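Local coordinates for glyoxalase family protein, putative (Bacillus anthracis, PDB 2QQZ) that is of unknown function but belongs to the glyoxalase/bleomycin resistance protein/dioxygenase superfamily and is probably a glyoxalase-like protein, at residues A[24-27]-A[28-32]; A[41-44]-A[45-48]; A[84-87]-A[88-92]; A[101-104]-A[105-108]. One frame throughout, in Å; residues are numbered along the deposited sequence.

In the fold
Contacts 1 and 3 are stretches of helix, more than two turns each, on helices 23-33 and 83-92; each sets an aromatic side chain against one of the two mixed sheets, its charged residues nearer solvent. Contact 1 adds a widened turn; contact 3 adds CH-pi packing and reaches the second subunit. Contact 2 lies in the loop between strands 37-39 and 51-55; contact 4 runs from a loop into strand 106-112, their centres about 39 Å apart. The former holds sulfate at the surface between cationic groups; the latter is partly buried and layers an arginine over carbon atoms. Both touch the second subunit, where Pro42 and Leu45 pack on Arg103 of the other chain.

Contact 1 (A[24-27]-A[28-32]); sequences EEAR and AFYGE
The Tyr30 ring meets Ala26 by its edge: Ala26 O lies near the ring plane, 3.5 Å from Tyr30 CD2. One face of the same ring receives the neighbouring Phe29, whose CD2 stands 3.8 Å above the plane and over its centre. Seen from the other ring, Tyr30 CD2 sits in plane at the edge of Phe29. The two first torsions account for this: Phe29 CG is anti to its backbone N (chi1 178°) and Tyr30 CG anti to its carbonyl carbon (-74°), which brings an edge of Phe29 over the Tyr30 face. Tyr30 CB also approaches Ala26 O, at 3.3 Å, beside the short backbone bond from Tyr30 N to Ala26 O of 2.7 Å. These residues belong to helix 23-33, which follows strand 8-18 in the chain, precedes strand 37-39 and packs on strands 51-55 and 58-64 of a glyoxalase-type fold. After the regular bond from Ala28 N to Glu24 O, the spacing widens to a pi-type turn: Glu32 N bonds to Arg27 O at 3.0 Å with an N-H...O angle of 157°, while the bond from Gly31 N to the same oxygen is weak. Two amides thus share Arg27 O, the five-residue bond being the straighter. Outward, Tyr30 touches Ile60 and Ile62 and its OH is hydrogen-bonded to Asp113, whereas Arg27 reaches across Cys51 and Phe53 to a salt bridge with Glu38.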
loop_
_atom_site.group_PDB
_atom_site.type_symbol
_atom_site.label_atom_id
_atom_site.label_comp_id
_atom_site.label_asym_id
_atom_site.label_seq_id
_atom_site.Cartn_x
_atom_site.Cartn_y
_atom_site.Cartn_z
ATOM N N GLU A 24 -5.705 -19.361 -6.808
ATOM C CA GLU A 24 -5.929 -20.393 -5.792
ATOM C C GLU A 24 -5.053 -20.125 -4.549
ATOM O O GLU A 24 -5.557 -20.052 -3.404
ATOM C CB GLU A 24 -5.583 -21.759 -6.356
ATOM C CG GLU A 24 -6.640 -22.809 -6.208
ATOM C CD GLU A 24 -6.192 -24.110 -6.872
ATOM O OE1 GLU A 24 -4.951 -24.351 -6.887
ATOM O OE2 GLU A 24 -7.053 -24.879 -7.398
ATOM N N GLU A 25 -3.756 -19.958 -4.800
ATOM C CA GLU A 25 -2.774 -19.655 -3.742
ATOM C C GLU A 25 -3.051 -18.338 -3.021
ATOM O O GLU A 25 -2.874 -18.236 -1.809
ATOM C CB GLU A 25 -1.358 -19.645 -4.308
ATOM C CG GLU A 25 -0.744 -20.989 -4.338
ATOM C CD GLU A 25 0.752 -20.915 -4.568
ATOM O OE1 GLU A 25 1.520 -21.360 -3.672
ATOM O OE2 GLU A 25 1.158 -20.388 -5.636
ATOM N N ALA A 26 -3.504 -17.330 -3.751
ATOM C CA ALA A 26 -3.836 -16.041 -3.148
ATOM C C ALA A 26 -5.038 -16.178 -2.179
ATOM O O ALA A 26 -5.009 -15.642 -1.042
ATOM C CB ALA A 26 -4.142 -15.009 -4.245
ATOM N N ARG A 27 -6.086 -16.899 -2.622
ATOM C CA ARG A 27 -7.254 -17.151 -1.780
ATOM C C ARG A 27 -6.857 -17.990 -0.576
ATOM O O ARG A 27 -7.300 -17.704 0.537
ATOM C CB ARG A 27 -8.419 -17.786 -2.574
ATOM C CG ARG A 27 -8.842 -16.899 -3.727
ATOM C CD ARG A 27 -10.156 -17.192 -4.382
ATOM N NE ARG A 27 -10.028 -17.859 -5.654
ATOM C CZ ARG A 27 -10.392 -17.376 -6.845
ATOM N NH1 ARG A 27 -10.225 -18.159 -7.896
ATOM N NH2 ARG A 27 -10.925 -16.158 -6.999
ATOM N N ALA A 28 -6.011 -19.005 -0.778
ATOM C CA ALA A 28 -5.562 -19.808 0.348
ATOM C C ALA A 28 -4.848 -18.952 1.422
ATOM O O ALA A 28 -5.047 -19.162 2.634
ATOM C CB ALA A 28 -4.694 -21.003 -0.122
ATOM N N PHE A 29 -4.060 -17.961 1.003
ATOM C CA PHE A 29 -3.303 -17.196 1.955
ATOM C C PHE A 29 -4.061 -15.960 2.472
ATOM O O PHE A 29 -4.323 -15.857 3.691
ATOM C CB PHE A 29 -1.941 -16.795 1.381
ATOM C CG PHE A 29 -1.117 -15.951 2.322
ATOM C CD1 PHE A 29 -0.288 -16.559 3.292
ATOM C CD2 PHE A 29 -1.162 -14.564 2.233
ATOM C CE1 PHE A 29 0.496 -15.771 4.135
ATOM C CE2 PHE A 29 -0.376 -13.771 3.072
ATOM C CZ PHE A 29 0.442 -14.396 4.028
ATOM N N TYR A 30 -4.463 -15.068 1.564
ATOM C CA TYR A 30 -5.124 -13.835 1.963
ATOM C C TYR A 30 -6.489 -14.064 2.589
ATOM O O TYR A 30 -6.886 -13.352 3.543
ATOM C CB TYR A 30 -5.201 -12.850 0.774
ATOM C CG TYR A 30 -3.874 -12.235 0.470
ATOM C CD1 TYR A 30 -3.364 -11.175 1.250
ATOM C CD2 TYR A 30 -3.104 -12.715 -0.592
ATOM C CE1 TYR A 30 -2.110 -10.622 0.978
ATOM C CE2 TYR A 30 -1.837 -12.177 -0.866
ATOM C CZ TYR A 30 -1.347 -11.127 -0.067
ATOM O OH TYR A 30 -0.113 -10.548 -0.342
ATOM N N GLY A 31 -7.186 -15.072 2.061
ATOM C CA GLY A 31 -8.511 -15.409 2.487
ATOM C C GLY A 31 -8.476 -16.383 3.642
ATOM O O GLY A 31 -8.882 -16.028 4.753
ATOM N N GLU A 32 -8.007 -17.600 3.412
ATOM C CA GLU A 32 -8.081 -18.596 4.475
ATOM C C GLU A 32 -7.111 -18.305 5.632
ATOM O O GLU A 32 -7.535 -18.180 6.792
ATOM C CB GLU A 32 -7.929 -20.026 3.942
ATOM C CG GLU A 32 -9.233 -20.651 3.422
ATOM C CD GLU A 32 -10.380 -20.638 4.442
ATOM O OE1 GLU A 32 -10.337 -21.354 5.467
ATOM O OE2 GLU A 32 -11.344 -19.897 4.192
#

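Contact 2 (A[41-44]-A[45-48]); sequences KPEE and LKKR. With SO4 (sulfate ion), chain C.
Lys41 and Arg48 converge on one oxygen of a sulfate ion, probably taken from the crystallisation liquor. Lys41 NZ donates to O2 of the sulfate at 2.7 Å, and Arg48 NE reaches the same O2 at 3.1 Å with an N-H...O angle of 149°. A second, weak bond from Arg48 NH2 to sulfate O4 is 3.0 Å long and stands oblique to the guanidinium. Both chains turn at chi3 (76° in Lys41, 54° in Arg48), and these bends bring their polar ends round to the anion. Leu45 flanks the ion: its CD1 is 3.9 Å from sulfate O2, and its CB lies 4.1 Å from Lys41 CE. Pro42 CG abuts Leu45 CD1 at 4.2 Å. The backbone that sets these positions is a compact turn, in which Leu45 N bonds to Pro42 O at 3.0 Å and approaches from above the carbonyl plane. Further out, a water donates to Glu43 O and accepts from Lys47 N. Trp52 of strand 51-55 touches Lys41, Pro42 and Leu45 and gives the sulfate another hydrogen bond through NE1, while Lys41 NZ also binds Gly49 O. With an ammonium, a guanidinium and an indole N-H directed at one ion, the loop forms an anion-binding site in the crystal, where the sulfate probably offsets the two positive charges.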
loop_
_atom_site.group_PDB
_atom_site.type_symbol
_atom_site.label_atom_id
_atom_site.label_comp_id
_atom_site.label_asym_id
_atom_site.label_seq_id
_atom_site.Cartn_x
_atom_site.Cartn_y
_atom_site.Cartn_z
ATOM N N LYS A 41 -14.652 -8.984 -8.118
ATOM C CA LYS A 41 -14.121 -7.900 -8.920
ATOM C C LYS A 41 -15.214 -7.381 -9.852
ATOM O O LYS A 41 -16.125 -8.146 -10.193
ATOM C CB LYS A 41 -12.944 -8.407 -9.760
ATOM C CG LYS A 41 -11.707 -8.747 -8.977
ATOM C CD LYS A 41 -10.589 -9.153 -9.911
ATOM C CE LYS A 41 -9.972 -7.953 -10.607
ATOM N NZ LYS A 41 -8.688 -8.317 -11.305
ATOM N N PRO A 42 -15.124 -6.102 -10.289
ATOM C CA PRO A 42 -16.034 -5.610 -11.314
ATOM C C PRO A 42 -16.017 -6.539 -12.503
ATOM O O PRO A 42 -14.965 -7.092 -12.842
ATOM C CB PRO A 42 -15.419 -4.266 -11.693
ATOM C CG PRO A 42 -14.825 -3.792 -10.444
ATOM C CD PRO A 42 -14.217 -5.034 -9.837
ATOM N N GLU A 43 -17.188 -6.734 -13.108
ATOM C CA GLU A 43 -17.350 -7.626 -14.261
ATOM C C GLU A 43 -16.321 -7.349 -15.365
ATOM O O GLU A 43 -15.733 -8.279 -15.904
ATOM C CB GLU A 43 -18.802 -7.538 -14.790
ATOM C CG GLU A 43 -19.297 -8.774 -15.589
ATOM C CD GLU A 43 -19.022 -10.114 -14.865
ATOM O OE1 GLU A 43 -18.919 -11.176 -15.549
ATOM O OE2 GLU A 43 -18.893 -10.096 -13.612
ATOM N N GLU A 44 -16.068 -6.078 -15.659
ATOM C CA GLU A 44 -15.201 -5.672 -16.771
ATOM C C GLU A 44 -13.759 -6.019 -16.526
ATOM O O GLU A 44 -12.934 -5.912 -17.439
ATOM C CB GLU A 44 -15.235 -4.159 -16.940
ATOM C CG GLU A 44 -16.423 -3.478 -16.294
ATOM C CD GLU A 44 -17.505 -3.204 -17.294
ATOM O OE1 GLU A 44 -17.145 -3.164 -18.498
ATOM O OE2 GLU A 44 -18.693 -3.027 -16.900
ATOM N N LEU A 45 -13.436 -6.335 -15.273
ATOM C CA LEU A 45 -12.059 -6.615 -14.857
ATOM C C LEU A 45 -11.799 -8.100 -14.593
ATOM O O LEU A 45 -10.671 -8.464 -14.315
ATOM C CB LEU A 45 -11.660 -5.800 -13.598
ATOM C CG LEU A 45 -11.607 -4.266 -13.665
ATOM C CD1 LEU A 45 -11.067 -3.674 -12.344
ATOM C CD2 LEU A 45 -10.766 -3.791 -14.821
ATOM N N LYS A 46 -12.840 -8.928 -14.668
ATOM C CA LYS A 46 -12.708 -10.374 -14.443
ATOM C C LYS A 46 -11.585 -10.996 -15.274
ATOM O O LYS A 46 -10.764 -11.781 -14.747
ATOM C CB LYS A 46 -14.010 -11.109 -14.767
ATOM C CG LYS A 46 -14.000 -12.601 -14.379
ATOM C CD LYS A 46 -15.033 -13.389 -15.191
ATOM C CE LYS A 46 -15.704 -14.473 -14.362
ATOM N NZ LYS A 46 -16.958 -14.918 -15.043
ATOM N N LYS A 47 -11.564 -10.637 -16.564
ATOM C CA LYS A 47 -10.685 -11.278 -17.528
ATOM C C LYS A 47 -9.190 -11.031 -17.268
ATOM O O LYS A 47 -8.325 -11.755 -17.788
ATOM C CB LYS A 47 -11.075 -10.869 -18.942
ATOM C CG LYS A 47 -12.396 -11.517 -19.469
ATOM C CD LYS A 47 -12.861 -12.820 -18.725
ATOM C CE LYS A 47 -12.043 -14.084 -19.110
ATOM N NZ LYS A 47 -12.213 -14.450 -20.542
ATOM N N ARG A 48 -8.905 -10.036 -16.419
ATOM C CA ARG A 48 -7.545 -9.702 -16.032
ATOM C C ARG A 48 -6.969 -10.693 -15.009
ATOM O O ARG A 48 -5.771 -10.712 -14.789
ATOM C CB ARG A 48 -7.522 -8.285 -15.515
ATOM C CG ARG A 48 -7.729 -7.279 -16.638
ATOM C CD ARG A 48 -8.058 -5.886 -16.102
ATOM N NE ARG A 48 -7.050 -5.444 -15.146
ATOM C CZ ARG A 48 -6.141 -4.514 -15.411
ATOM N NH1 ARG A 48 -6.145 -3.890 -16.599
ATOM N NH2 ARG A 48 -5.243 -4.195 -14.486
HETATM S S SO4 C . -7.072 -5.183 -11.238
HETATM O O1 SO4 C . -7.782 -4.918 -9.974
HETATM O O2 SO4 C . -7.873 -5.962 -12.208
HETATM O O3 SO4 C . -5.874 -5.961 -10.887
HETATM O O4 SO4 C . -6.731 -3.915 -11.872
HETATM O O HOH W 1 -14.158 -9.742 -17.686
#

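Contact 3 (A[84-87]-A[88-92]); sequences DEFK and QELIK
Phe86 and Leu90 make the apolar part of this helical turn. The leucine lies over one face of the ring, with its CG 4.2 Å above the plane and offset toward the rim. Its CD1 makes an off-centre CH-pi contact, 4.2 Å from the ring centroid and 29° off the normal, and comes within 3.8 Å of Phe86 CE2. Phe86 has CG anti to its backbone N (chi1 175°), which carries the ring along the helix to its partner four residues on. An aliphatic pair sits a residue further round: the methylenes of Lys87 run beside Ile91 in the same direction, with Lys87 CG 4.1 Å from Ile91 CD1. Backbone bonds of the alpha-helical kind support both pairs. Leu90 N meets Phe86 O at 3.1 Å in the carbonyl plane, and Ile91 N meets Lys87 O at 3.0 Å with an N-H...O angle of 168°; Leu90 N has only a weak further bond to Lys87 O. Among the charged groups, Glu89 curls back so that its CG lies 3.3 Å from Glu85 O, yet the two carboxylates remain apart. Glu85 forms salt bridges with Lys82 and with Arg5 of the second subunit, and a hydrogen bond with Tyr7 OH of that subunit; Lys87 NZ forms a salt bridge to Asp99. Helix 83-92 lies against strand 106-112, where Phe86, Lys87 and Leu90 all touch Phe109. The Phe86 ring also meets Phe121 of strand 118-124 edge-to-face and packs on Tyr7 and Ile8 of the second subunit.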
loop_
_atom_site.group_PDB
_atom_site.type_symbol
_atom_site.label_atom_id
_atom_site.label_comp_id
_atom_site.label_asym_id
_atom_site.label_seq_id
_atom_site.Cartn_x
_atom_site.Cartn_y
_atom_site.Cartn_z
ATOM N N ASP A 84 -0.903 -10.243 19.122
ATOM C CA ASP A 84 -0.325 -11.342 19.852
ATOM C C ASP A 84 -0.964 -12.646 19.390
ATOM O O ASP A 84 -0.295 -13.548 18.876
ATOM C CB ASP A 84 -0.481 -11.123 21.384
ATOM C CG ASP A 84 -1.826 -10.381 21.802
ATOM O OD1 ASP A 84 -2.057 -9.227 21.358
ATOM O OD2 ASP A 84 -2.609 -10.928 22.635
ATOM N N GLU A 85 -2.280 -12.682 19.533
ATOM C CA GLU A 85 -3.136 -13.834 19.246
ATOM C C GLU A 85 -3.208 -14.106 17.722
ATOM O O GLU A 85 -3.248 -15.258 17.277
ATOM C CB GLU A 85 -4.520 -13.561 19.824
ATOM C CG GLU A 85 -5.457 -14.717 19.722
ATOM C CD GLU A 85 -6.922 -14.334 20.026
ATOM O OE1 GLU A 85 -7.167 -13.653 21.061
ATOM O OE2 GLU A 85 -7.820 -14.724 19.231
ATOM N N PHE A 86 -3.230 -13.040 16.926
ATOM C CA PHE A 86 -3.198 -13.200 15.466
ATOM C C PHE A 86 -1.923 -13.912 15.059
ATOM O O PHE A 86 -1.977 -14.879 14.294
ATOM C CB PHE A 86 -3.279 -11.845 14.806
ATOM C CG PHE A 86 -3.139 -11.866 13.311
ATOM C CD1 PHE A 86 -4.097 -12.500 12.520
ATOM C CD2 PHE A 86 -2.100 -11.167 12.695
ATOM C CE1 PHE A 86 -4.012 -12.475 11.135
ATOM C CE2 PHE A 86 -2.007 -11.127 11.326
ATOM C CZ PHE A 86 -2.978 -11.783 10.542
ATOM N N LYS A 87 -0.786 -13.431 15.566
ATOM C CA LYS A 87 0.519 -14.022 15.266
ATOM C C LYS A 87 0.612 -15.527 15.629
ATOM O O LYS A 87 1.118 -16.321 14.815
ATOM C CB LYS A 87 1.638 -13.264 15.984
ATOM C CG LYS A 87 3.055 -13.735 15.550
ATOM C CD LYS A 87 4.098 -12.749 16.014
ATOM C CE LYS A 87 4.680 -13.195 17.305
ATOM N NZ LYS A 87 5.916 -12.424 17.597
ATOM N N GLN A 88 0.141 -15.920 16.805
ATOM C CA GLN A 88 0.146 -17.336 17.152
ATOM C C GLN A 88 -0.813 -18.171 16.304
ATOM O O GLN A 88 -0.591 -19.369 16.146
ATOM C CB GLN A 88 -0.126 -17.571 18.645
ATOM C CG GLN A 88 1.034 -17.203 19.545
ATOM C CD GLN A 88 2.375 -17.740 19.067
ATOM O OE1 GLN A 88 2.509 -18.912 18.690
ATOM N NE2 GLN A 88 3.381 -16.883 19.100
ATOM N N GLU A 89 -1.872 -17.557 15.765
ATOM C CA GLU A 89 -2.745 -18.271 14.815
ATOM C C GLU A 89 -2.038 -18.513 13.463
ATOM O O GLU A 89 -2.290 -19.529 12.791
ATOM C CB GLU A 89 -4.077 -17.555 14.580
ATOM C CG GLU A 89 -5.020 -17.539 15.743
ATOM C CD GLU A 89 -5.171 -18.908 16.420
ATOM O OE1 GLU A 89 -5.761 -19.808 15.791
ATOM O OE2 GLU A 89 -4.693 -19.077 17.569
ATOM N N LEU A 90 -1.166 -17.592 13.063
ATOM C CA LEU A 90 -0.395 -17.778 11.848
ATOM C C LEU A 90 0.686 -18.841 12.050
ATOM O O LEU A 90 0.882 -19.708 11.206
ATOM C CB LEU A 90 0.212 -16.454 11.347
ATOM C CG LEU A 90 -0.754 -15.330 10.924
ATOM C CD1 LEU A 90 0.036 -14.159 10.339
ATOM C CD2 LEU A 90 -1.879 -15.767 9.962
ATOM N N ILE A 91 1.385 -18.780 13.171
ATOM C CA ILE A 91 2.389 -19.786 13.493
ATOM C C ILE A 91 1.700 -21.181 13.526
ATOM O O ILE A 91 2.128 -22.100 12.838
ATOM C CB ILE A 91 3.116 -19.434 14.802
ATOM C CG1 ILE A 91 4.068 -18.252 14.567
ATOM C CG2 ILE A 91 3.860 -20.661 15.366
ATOM C CD1 ILE A 91 4.529 -17.588 15.841
ATOM N N LYS A 92 0.584 -21.305 14.243
ATOM C CA LYS A 92 -0.203 -22.563 14.248
ATOM C C LYS A 92 -0.364 -23.168 12.832
ATOM O O LYS A 92 -0.314 -24.387 12.657
ATOM C CB LYS A 92 -1.584 -22.322 14.854
ATOM C CG LYS A 92 -1.964 -23.246 15.957
ATOM C CD LYS A 92 -3.175 -22.672 16.718
ATOM C CE LYS A 92 -4.517 -23.154 16.121
ATOM N NZ LYS A 92 -4.869 -24.580 16.556
#

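Contact 4 (A[101-104]-A[105-108]); sequences HARP and DVIR
A type I beta turn from Arg103 to Val106 lies in the connection from strand 98-100 to the antiparallel strand 106-112, a beta hairpin. Its closing bond, Val106 N to Arg103 O, measures 3.2 Å with an N-H...O angle of 152°, the donor standing above the carbonyl plane. Arg103 has its chain extended from CG to NE, which carries the guanidinium to Val106 and Asp105. Val106 CG2 lies 3.6 Å above one face of the Arg103 guanidinium, offset toward the rim. At the edge of that group, near its plane, comes Asp105 OD2; the salt bridge from Arg103 NE is long and weak at 3.4 Å, and rests on one of two deposited Asp105 conformers. Arg103 CB in turn covers a face of the Arg108 guanidinium, 3.7 Å above its plane, while Ala102 CB approaches the edge of that group 4.2 Å from Arg108 NH2. A water weakly bridges Arg103 NH1 and Arg108 NH1. Arg108 NH2 has its salt bridge with Asp100 at the end of strand 98-100. Val106 and Arg108 rest on Met122 of strand 118-124, and Arg103 packs on Trp52 of the second subunit.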
loop_
_atom_site.group_PDB
_atom_site.type_symbol
_atom_site.label_atom_id
_atom_site.label_comp_id
_atom_site.label_asym_id
_atom_site.label_seq_id
_atom_site.Cartn_x
_atom_site.Cartn_y
_atom_site.Cartn_z
ATOM N N HIS A 101 11.467 -5.070 16.205
ATOM C CA HIS A 101 11.407 -4.387 17.469
ATOM C C HIS A 101 11.920 -2.971 17.407
ATOM O O HIS A 101 12.144 -2.383 18.448
ATOM C CB HIS A 101 12.202 -5.186 18.536
ATOM C CG HIS A 101 11.725 -6.594 18.665
ATOM N ND1 HIS A 101 10.603 -6.929 19.386
ATOM C CD2 HIS A 101 12.169 -7.744 18.110
ATOM C CE1 HIS A 101 10.384 -8.226 19.283
ATOM N NE2 HIS A 101 11.323 -8.746 18.519
ATOM N N ALA A 102 12.107 -2.414 16.215
ATOM C CA ALA A 102 12.805 -1.124 16.131
ATOM C C ALA A 102 11.925 0.053 16.560
ATOM O O ALA A 102 12.419 1.051 17.023
ATOM C CB ALA A 102 13.381 -0.913 14.732
ATOM N N ARG A 103 10.607 -0.109 16.451
ATOM C CA ARG A 103 9.632 0.945 16.726
ATOM C C ARG A 103 8.912 0.505 18.018
ATOM O O ARG A 103 8.048 -0.377 17.981
ATOM C CB ARG A 103 8.702 1.046 15.502
ATOM C CG ARG A 103 7.968 2.353 15.383
ATOM C CD ARG A 103 6.946 2.336 14.250
ATOM N NE ARG A 103 5.902 3.293 14.606
ATOM C CZ ARG A 103 4.838 3.544 13.897
ATOM N NH1 ARG A 103 4.613 2.910 12.738
ATOM N NH2 ARG A 103 3.982 4.443 14.365
ATOM N N PRO A 104 9.287 1.083 19.171
ATOM C CA PRO A 104 8.953 0.519 20.513
ATOM C C PRO A 104 7.516 0.791 21.027
ATOM O O PRO A 104 7.083 0.162 21.990
ATOM C CB PRO A 104 10.008 1.150 21.450
ATOM C CG PRO A 104 10.357 2.468 20.805
ATOM C CD PRO A 104 10.044 2.346 19.275
ATOM N N ASP A 105 6.849 1.735 20.363
ATOM C CA ASP A 105 5.443 2.103 20.563
ATOM C C ASP A 105 4.469 1.137 19.822
ATOM O O ASP A 105 3.242 1.186 20.008
ATOM C CB ASP A 105 5.229 3.556 20.069
ATOM C CG ASP A 105 5.969 3.863 18.745
ATOM O OD1 ASP A 105 7.205 3.678 18.682
ATOM O OD2 ASP A 105 5.316 4.310 17.760
ATOM N N VAL A 106 5.034 0.252 19.005
ATOM C CA VAL A 106 4.261 -0.605 18.115
ATOM C C VAL A 106 4.786 -2.044 18.129
ATOM O O VAL A 106 5.987 -2.307 18.103
ATOM C CB VAL A 106 4.236 -0.039 16.666
ATOM C CG1 VAL A 106 3.562 -0.992 15.723
ATOM C CG2 VAL A 106 3.468 1.300 16.588
ATOM N N ILE A 107 3.877 -2.998 18.150
ATOM C CA ILE A 107 4.247 -4.381 17.981
ATOM C C ILE A 107 4.036 -4.662 16.527
ATOM O O ILE A 107 3.011 -4.262 15.944
ATOM C CB ILE A 107 3.332 -5.313 18.836
ATOM C CG1 ILE A 107 3.493 -4.945 20.312
ATOM C CG2 ILE A 107 3.633 -6.820 18.569
ATOM C CD1 ILE A 107 2.567 -5.706 21.290
ATOM N N ARG A 108 4.961 -5.375 15.908
ATOM C CA ARG A 108 4.771 -5.647 14.494
ATOM C C ARG A 108 5.654 -6.759 13.996
ATOM O O ARG A 108 6.669 -7.103 14.605
ATOM C CB ARG A 108 5.037 -4.375 13.705
ATOM C CG ARG A 108 6.479 -3.969 13.687
ATOM C CD ARG A 108 6.600 -2.704 12.928
ATOM N NE ARG A 108 8.001 -2.264 13.046
ATOM C CZ ARG A 108 8.580 -1.318 12.309
ATOM N NH1 ARG A 108 7.891 -0.661 11.376
ATOM N NH2 ARG A 108 9.848 -1.022 12.540
HETATM O O HOH W 2 8.617 -2.336 16.282
HETATM O O HOH W 3 4.597 -0.083 11.804
#